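Local atomic coordinates of mRNA interferase (PDB entry 6L2A), a protein that probably acts as the toxin of a type II toxin-antitoxin pair, an endoribonuclease of the PemK/MazF family that cleaves RNA. Residues A[100-103]-A[104-108]; A[81-84]-A[85-88]. The protein carries 6 engineered substitutions. All blocks are in the same frame, centred on the assembly; numbering follows the deposited sequence.

Contact 1 of 2, residues A[100-103]-A[104-108]; sequences GRVS and AAELA
A capping box opens the C-terminal helix 104-117: Ser103 occupies the N-cap, and it and Glu106 each receive a bond from the other's backbone. The amide of Glu106 gives its hydrogen to the serine hydroxyl, Glu106 N to Ser103 OG 3.2 Å at a fairly straight 163°. In return the amide of Ser103 reaches the carboxylate, Ser103 N to Glu106 OE1 3.0 Å, meeting that oxygen on its anti side and 32° out of the carboxylate plane. Two amides at the start of the helix are thereby satisfied by side chains.

The torsions explain the exchange. Ser103 OG stands between its own backbone N and carbonyl carbon (chi1 69°), which turns it to the first helical turn. Glu106 CG stands anti to its own carbonyl carbon, and the extended chain runs past the hydroxyl toward the amide of Ser103, CG lying 3.5 Å from Ser103 OG. The helix proper takes over with Leu107 N bonded to Ser103 O at 2.9 Å.

Beside the box, one apolar contact adds to the polar ones: Val102 CG2 meets Leu107 CB (3.9 Å), the two side chains crossing at about a right angle. Glu106 OE1 lies against Val102 CB at 3.4 Å. The other carboxylate oxygen, Glu106 OE2, accepts from Ser70 N, so both oxygens are bonded, which fixes the rotation of the group.

Val102 and Glu106 both pack on Leu69, and backbone bonds from Gly100 to Ile11 and from Val102 to Gly9 keep the end of strand 95-101 beside strand 10-14 as the chain turns into the helix.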
ATOM      1  N   GLY A 100      15.349   3.922  12.978  1.00 21.49           N
ATOM      2  CA  GLY A 100      14.804   4.831  13.962  1.00 20.75           C
ATOM      3  C   GLY A 100      13.292   4.811  13.975  1.00 24.11           C
ATOM      4  O   GLY A 100      12.675   3.764  13.758  1.00 20.35           O
ATOM      5  N   ARG A 101      12.683   5.967  14.215  1.00 20.91           N
ATOM      6  CA  ARG A 101      11.240   6.052  14.366  1.00 18.68           C
ATOM      7  C   ARG A 101      10.788   7.460  14.022  1.00 26.48           C
ATOM      8  O   ARG A 101      11.491   8.429  14.318  1.00 26.56           O
ATOM      9  CB  ARG A 101      10.829   5.701  15.797  1.00 25.09           C
ATOM     10  CG  ARG A 101       9.372   5.366  15.996  1.00 44.13           C
ATOM     11  CD  ARG A 101       9.072   5.331  17.483  1.00 47.70           C
ATOM     12  NE  ARG A 101       9.893   6.304  18.205  1.00 48.81           N
ATOM     13  CZ  ARG A 101       9.492   7.535  18.510  1.00 52.21           C
ATOM     14  NH1 ARG A 101       8.277   7.939  18.163  1.00 40.61           N
ATOM     15  NH2 ARG A 101      10.300   8.359  19.165  1.00 49.32           N
ATOM     16  N   VAL A 102       9.621   7.571  13.397  1.00 21.87           N
ATOM     17  CA  VAL A 102       9.002   8.879  13.224  1.00 17.95           C
ATOM     18  C   VAL A 102       8.255   9.235  14.502  1.00 19.98           C
ATOM     19  O   VAL A 102       7.824   8.358  15.260  1.00 18.62           O
ATOM     20  CB  VAL A 102       8.068   8.906  11.995  1.00 19.39           C
ATOM     21  CG1 VAL A 102       8.797   8.388  10.761  1.00 15.57           C
ATOM     22  CG2 VAL A 102       6.799   8.100  12.256  1.00 17.47           C
ATOM     23  N   SER A 103       8.115  10.532  14.762  1.00 21.81           N
ATOM     24  CA  SER A 103       7.372  10.958  15.937  1.00 25.33           C
ATOM     25  C   SER A 103       5.885  10.663  15.753  1.00 26.14           C
ATOM     26  O   SER A 103       5.408  10.397  14.646  1.00 17.52           O
ATOM     27  CB  SER A 103       7.585  12.448  16.201  1.00 27.05           C
ATOM     28  OG  SER A 103       6.969  13.233  15.194  1.00 23.60           O
ATOM     29  N   ALA A 104       5.145  10.713  16.863  1.00 14.71           N
ATOM     30  CA  ALA A 104       3.710  10.465  16.785  1.00 21.27           C
ATOM     31  C   ALA A 104       3.003  11.517  15.939  1.00 15.29           C
ATOM     32  O   ALA A 104       1.983  11.222  15.305  1.00 16.43           O
ATOM     33  CB  ALA A 104       3.106  10.409  18.189  1.00 34.65           C
ATOM     34  N   ALA A 105       3.524  12.747  15.912  1.00 18.16           N
ATOM     35  CA  ALA A 105       2.929  13.777  15.067  1.00 22.87           C
ATOM     36  C   ALA A 105       3.206  13.508  13.593  1.00 19.30           C
ATOM     37  O   ALA A 105       2.330  13.709  12.742  1.00 16.00           O
ATOM     38  CB  ALA A 105       3.449  15.156  15.473  1.00 26.79           C
ATOM     39  N   GLU A 106       4.419  13.056  13.269  1.00 18.25           N
ATOM     40  CA  GLU A 106       4.720  12.694  11.889  1.00 19.91           C
ATOM     41  C   GLU A 106       3.887  11.499  11.440  1.00 19.96           C
ATOM     42  O   GLU A 106       3.443  11.441  10.288  1.00 15.57           O
ATOM     43  CB  GLU A 106       6.215  12.406  11.736  1.00 14.98           C
ATOM     44  CG  GLU A 106       7.092  13.655  11.763  1.00 18.77           C
ATOM     45  CD  GLU A 106       8.563  13.334  11.953  1.00 20.84           C
ATOM     46  OE1 GLU A 106       8.877  12.217  12.416  1.00 29.44           O
ATOM     47  OE2 GLU A 106       9.409  14.196  11.634  1.00 22.34           O
ATOM     48  N   LEU A 107       3.653  10.538  12.340  1.00 16.93           N
ATOM     49  CA  LEU A 107       2.846   9.377  11.975  1.00 18.59           C
ATOM     50  C   LEU A 107       1.394   9.769  11.739  1.00 14.27           C
ATOM     51  O   LEU A 107       0.751   9.257  10.815  1.00 17.15           O
ATOM     52  CB  LEU A 107       2.944   8.300  13.057  1.00 19.21           C
ATOM     53  CG  LEU A 107       2.322   6.949  12.696  1.00 18.28           C
ATOM     54  CD1 LEU A 107       2.960   6.385  11.436  1.00 14.81           C
ATOM     55  CD2 LEU A 107       2.454   5.962  13.847  1.00 22.82           C
ATOM     56  N   ALA A 108       0.857  10.672  12.564  1.00 15.43           N
ATOM     57  CA  ALA A 108      -0.485  11.188  12.312  1.00 14.18           C
ATOM     58  C   ALA A 108      -0.558  11.879  10.956  1.00 14.28           C
ATOM     59  O   ALA A 108      -1.549  11.739  10.230  1.00 17.01           O
ATOM     60  CB  ALA A 108      -0.902  12.145  13.431  1.00 17.17           C
TER

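Contact 2 of 2, residues A[81-84]-A[85-88]; sequences KAQA and EQIR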
ATOM      1  N   LYS A  81      11.445  12.639   3.149  1.00 18.34           N
ATOM      2  CA  LYS A  81       9.997  12.599   3.039  1.00 19.71           C
ATOM      3  C   LYS A  81       9.542  11.167   2.812  1.00 16.27           C
ATOM      4  O   LYS A  81      10.135  10.430   2.020  1.00 18.59           O
ATOM      5  CB  LYS A  81       9.476  13.520   1.919  1.00 24.46           C
ATOM      6  CG  LYS A  81       9.947  13.188   0.520  1.00 20.93           C
ATOM      7  CD  LYS A  81       9.256  14.087  -0.496  1.00 23.37           C
ATOM      8  CE  LYS A  81       9.550  13.648  -1.919  1.00 23.11           C
ATOM      9  NZ  LYS A  81       9.037  14.629  -2.915  1.00 23.49           N
ATOM     10  N   ALA A  82       8.508  10.771   3.550  1.00 18.78           N
ATOM     11  CA  ALA A  82       7.844   9.501   3.308  1.00 15.54           C
ATOM     12  C   ALA A  82       6.913   9.658   2.115  1.00 16.45           C
ATOM     13  O   ALA A  82       6.170  10.639   2.028  1.00 16.93           O
ATOM     14  CB  ALA A  82       7.060   9.059   4.544  1.00 15.12           C
ATOM     15  N   GLN A  83       6.962   8.703   1.196  1.00 18.36           N
ATOM     16  CA  GLN A  83       6.203   8.762  -0.050  1.00 22.32           C
ATOM     17  C   GLN A  83       5.077   7.734   0.029  1.00 16.07           C
ATOM     18  O   GLN A  83       5.258   6.570  -0.332  1.00 16.39           O
ATOM     19  CB  GLN A  83       7.110   8.497  -1.246  1.00 16.91           C
ATOM     20  CG  GLN A  83       8.321   9.407  -1.330  1.00 18.85           C
ATOM     21  CD  GLN A  83       9.187   9.094  -2.534  1.00 30.22           C
ATOM     22  OE1 GLN A  83      10.180   8.375  -2.429  1.00 33.83           O
ATOM     23  NE2 GLN A  83       8.811   9.630  -3.688  1.00 29.59           N
ATOM     24  N   ALA A  84       3.906   8.173   0.500  1.00 16.09           N
ATOM     25  CA  ALA A  84       2.776   7.262   0.634  1.00 18.50           C
ATOM     26  C   ALA A  84       2.300   6.726  -0.708  1.00 22.53           C
ATOM     27  O   ALA A  84       1.704   5.643  -0.750  1.00 17.85           O
ATOM     28  CB  ALA A  84       1.617   7.948   1.358  1.00 17.65           C
ATOM     29  N   GLU A  85       2.546   7.451  -1.803  1.00 17.83           N
ATOM     30  CA  GLU A  85       2.176   6.949  -3.119  1.00 20.01           C
ATOM     31  C   GLU A  85       3.061   5.795  -3.576  1.00 21.95           C
ATOM     32  O   GLU A  85       2.744   5.155  -4.582  1.00 21.67           O
ATOM     33  CB  GLU A  85       2.214   8.083  -4.152  1.00 20.32           C
ATOM     34  CG  GLU A  85       3.595   8.415  -4.726  1.00 21.22           C
ATOM     35  CD  GLU A  85       4.462   9.258  -3.800  1.00 27.62           C
ATOM     36  OE1 GLU A  85       4.100   9.445  -2.620  1.00 17.87           O
ATOM     37  OE2 GLU A  85       5.516   9.745  -4.264  1.00 28.57           O
ATOM     38  N   GLN A  86       4.152   5.513  -2.859  1.00 18.21           N
ATOM     39  CA  GLN A  86       5.048   4.411  -3.183  1.00 22.48           C
ATOM     40  C   GLN A  86       4.887   3.240  -2.222  1.00 20.46           C
ATOM     41  O   GLN A  86       5.798   2.417  -2.099  1.00 23.67           O
ATOM     42  CB  GLN A  86       6.499   4.896  -3.191  1.00 24.55           C
ATOM     43  CG  GLN A  86       6.749   6.088  -4.100  1.00 30.45           C
ATOM     44  CD  GLN A  86       7.564   5.723  -5.321  1.00 43.55           C
ATOM     45  OE1 GLN A  86       7.089   5.013  -6.210  1.00 49.36           O
ATOM     46  NE2 GLN A  86       8.801   6.204  -5.373  1.00 46.57           N
ATOM     47  N   ILE A  87       3.738   3.152  -1.547  1.00 17.15           N
ATOM     48  CA  ILE A  87       3.515   2.129  -0.530  1.00 14.11           C
ATOM     49  C   ILE A  87       3.669   0.735  -1.130  1.00 31.02           C
ATOM     50  O   ILE A  87       3.226   0.465  -2.254  1.00 22.06           O
ATOM     51  CB  ILE A  87       2.124   2.339   0.093  1.00 21.18           C
ATOM     52  CG1 ILE A  87       1.800   1.269   1.136  1.00 21.36           C
ATOM     53  CG2 ILE A  87       1.047   2.381  -0.988  1.00 26.77           C
ATOM     54  CD1 ILE A  87       0.477   1.513   1.836  1.00 23.13           C
ATOM     55  N   ARG A  88       4.333  -0.154  -0.387  1.00 22.63           N
ATOM     56  CA  ARG A  88       4.550  -1.528  -0.820  1.00 29.61           C
ATOM     57  C   ARG A  88       4.392  -2.473   0.359  1.00 25.36           C
ATOM     58  O   ARG A  88       4.584  -2.096   1.518  1.00 20.10           O
ATOM     59  CB  ARG A  88       5.949  -1.763  -1.414  1.00 26.23           C
ATOM     60  CG  ARG A  88       6.626  -0.570  -2.046  1.00 48.08           C
ATOM     61  CD  ARG A  88       6.353  -0.502  -3.535  1.00 48.07           C
ATOM     62  NE  ARG A  88       7.364   0.296  -4.221  1.00 41.59           N
ATOM     63  CZ  ARG A  88       8.544  -0.178  -4.609  1.00 62.61           C
ATOM     64  NH1 ARG A  88       9.409   0.614  -5.228  1.00 65.71           N
ATOM     65  NH2 ARG A  88       8.858  -1.447  -4.380  1.00 55.81           N
TER
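Strand 80-83 ends in a type I turn, Gln83 to Gln86, continued by a weak second i+3 to i bond as a short 3-10 turn, and the side chains of Gln83, Glu85 and Gln86 gather on one side of it. Glu85 comes first. Its CG takes the position between backbone N and carbonyl carbon (chi1 82°), and a bend at chi2 carries the carboxylate back over Gln83, with Glu85 OE1 3.4 Å from Gln83 CB. A weak hydrogen bond joins Gln83 NE2 to Glu85 OE2 (3.3 Å), the amide and carboxylate planes standing 71° apart. The stronger partner of Glu85 OE2 is Gln66 NE2, whereas Glu85 OE1 is buried without a polar partner. Lys81 NZ, itself bonded to Lys61 O and Gln66 OE1, lies 6.2 Å from Glu85 OE2, not in contact, and may favour the negative charge from a distance.

Gln86 then closes the turn with its amide: Gln86 N to Gln83 O is 3.0 Å. Its side chain runs beside that of Gln83 in the same direction, Gln86 CG against Gln83 CB at 3.8 Å. The end amides also come near, Gln83 NE2 to Gln86 NE2 3.8 Å, with their planes 68° apart and no hydrogen bond between them.

Ile87 adds the second, weak backbone bond, Ile87 N to Ala84 O at 3.3 Å, and its CG2 lies equally near that oxygen. Strand 88-91 follows directly.

Ala84 and Ile87 pack on Leu114 of helix 104-117, and Glu85 on His117; strand 49-56 lies alongside, its Thr51 touching Ile87. The second subunit approaches too: its Ser89 OG bonds with Glu85 O and Ile87 O, and its Val49 packs on Glu85 and Gln86.

Overall arrangement
From the N terminus, strands 10-14, 28-32, 49-56 and 66-69 are laid down before contact 2, which turns the chain from strand 80-83 toward strand 88-91. Strand 95-101 follows, and contact 1 then starts helix 104-117. The two are in series: neither nests within nor crosses the other. Their centres are about 15 Å apart and their nearest atoms about 6 Å, without touching. Both reach the same antiparallel sheet, both touch strand 66-69, and both involve helix 104-117: contact 1 is its first turn, while contact 2 packs on Leu114 and His117 near its C-terminal end. Of the two, only contact 2 meets the second subunit.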